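Long-range contact in threonine--tRNA ligase catalytic subunit (Aeropyrum pernix, PDB 3A32), which probably attaches threonine to its cognate tRNA, activating the amino acid with ATP first, but lacks the domain that would remove mischarged serine: residues 359-363 with 435-439. Sequence-based numbering, arbitrary orientation.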
loop_
_atom_site.group_PDB
_atom_site.type_symbol
_atom_site.label_atom_id
_atom_site.label_comp_id
_atom_site.label_asym_id
_atom_site.label_seq_id
_atom_site.Cartn_x
_atom_site.Cartn_y
_atom_site.Cartn_z
ATOM N N LEU A 359 33.959 1.662 -11.593
ATOM C CA LEU A 359 33.617 1.318 -10.211
ATOM C C LEU A 359 32.279 1.924 -9.745
ATOM O O LEU A 359 31.396 1.201 -9.272
ATOM C CB LEU A 359 34.774 1.639 -9.231
ATOM C CG LEU A 359 34.650 1.063 -7.799
ATOM C CD1 LEU A 359 34.538 -0.451 -7.768
ATOM C CD2 LEU A 359 35.782 1.559 -6.851
ATOM N N ALA A 360 32.131 3.238 -9.900
ATOM C CA ALA A 360 30.913 3.968 -9.523
ATOM C C ALA A 360 29.661 3.400 -10.198
ATOM O O ALA A 360 28.672 3.049 -9.543
ATOM C CB ALA A 360 31.071 5.475 -9.858
ATOM N N SER A 361 29.728 3.324 -11.516
ATOM C CA SER A 361 28.705 2.750 -12.348
ATOM C C SER A 361 28.329 1.304 -11.950
ATOM O O SER A 361 27.134 0.984 -11.790
ATOM C CB SER A 361 29.173 2.864 -13.822
ATOM O OG SER A 361 28.316 2.167 -14.705
ATOM N N SER A 362 29.324 0.430 -11.764
ATOM C CA SER A 362 29.027 -0.940 -11.317
ATOM C C SER A 362 28.423 -1.016 -9.910
ATOM O O SER A 362 27.460 -1.757 -9.684
ATOM C CB SER A 362 30.251 -1.798 -11.361
ATOM O OG SER A 362 30.646 -1.948 -12.685
ATOM N N ILE A 363 28.991 -0.268 -8.962
ATOM C CA ILE A 363 28.390 -0.187 -7.615
ATOM C C ILE A 363 26.938 0.302 -7.727
ATOM O O ILE A 363 26.052 -0.315 -7.172
ATOM C CB ILE A 363 29.215 0.701 -6.619
ATOM C CG1 ILE A 363 30.573 0.032 -6.289
ATOM C CG2 ILE A 363 28.381 1.000 -5.322
ATOM C CD1 ILE A 363 31.594 0.950 -5.547
ATOM N N ALA A 435 34.122 -4.661 -7.716
ATOM C CA ALA A 435 32.791 -4.029 -7.685
ATOM C C ALA A 435 31.757 -4.837 -6.913
ATOM O O ALA A 435 31.063 -4.305 -6.074
ATOM C CB ALA A 435 32.291 -3.736 -9.121
ATOM N N ALA A 436 31.665 -6.117 -7.218
ATOM C CA ALA A 436 30.712 -7.036 -6.602
ATOM C C ALA A 436 30.878 -7.141 -5.108
ATOM O O ALA A 436 29.899 -7.197 -4.368
ATOM C CB ALA A 436 30.877 -8.433 -7.228
ATOM N N ASP A 437 32.128 -7.229 -4.677
ATOM C CA ASP A 437 32.475 -7.295 -3.288
ATOM C C ASP A 437 32.144 -5.968 -2.568
ATOM O O ASP A 437 31.654 -5.973 -1.424
ATOM C CB ASP A 437 33.962 -7.624 -3.161
ATOM C CG ASP A 437 34.332 -8.028 -1.769
ATOM O OD1 ASP A 437 33.744 -9.042 -1.266
ATOM O OD2 ASP A 437 35.177 -7.318 -1.168
ATOM N N ALA A 438 32.425 -4.845 -3.226
ATOM C CA ALA A 438 31.995 -3.538 -2.748
ATOM C C ALA A 438 30.471 -3.477 -2.575
ATOM O O ALA A 438 29.997 -2.994 -1.550
ATOM C CB ALA A 438 32.518 -2.364 -3.680
ATOM N N VAL A 439 29.713 -3.951 -3.567
ATOM C CA VAL A 439 28.239 -3.941 -3.473
ATOM C C VAL A 439 27.790 -4.774 -2.264
ATOM O O VAL A 439 26.904 -4.359 -1.507
ATOM C CB VAL A 439 27.546 -4.406 -4.802
ATOM C CG1 VAL A 439 26.012 -4.720 -4.599
ATOM C CG2 VAL A 439 27.794 -3.376 -5.928
#
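I363 packs against V439 and A438, and its side chain, followed outward, passes from the first to the second. CB lies 4.4 Å from CG2 of V439, near the upper limit of van der Waals contact. At CG1 the chain turns toward the other helix: being anti to the carbonyl carbon (chi1 -68°), this methylene sits 4.0 Å from CB of A438, with the carbonyl oxygen of A435 a little farther off. The extended chi2 of 168° then carries CD1 onward along the same methyl, ending 3.9 Å from CB of A438. CG1 and CD1 thus share the A438 methyl as a neighbour. V439 answers from the opposite helix, where its CG2 branch rests against backbone rather than a side-chain tip, 3.7 Å from CA of I363 and equally close to that residue's O.

The pairing illustrates how the start of one helix can cross another above a sheet. Helices 353-369 and 435-457 belong to the mixed alpha/beta anticodon-binding domain, far from the zinc site, and I363 also touches I403 and L413 on two strands of its sheet, the second of which A438 meets as well. The axes of 359-363 and 435-439 approach to 9.3 Å at an angle of 51°, and the CB atoms of S362, A435 and A438 point toward the partner segment.

Nearer the surface, the S362 and A435 CB atoms meet at 3.6 Å. The serine turns its hydroxyl back along its own helix, OG hydrogen-bonding to the carbonyl oxygen of D358, and offers carbon to the alanine. L359 brings CD1 to 4.0 Å from CA of A435, and its side chain also touches Y432, in the loop that leads into the second helix.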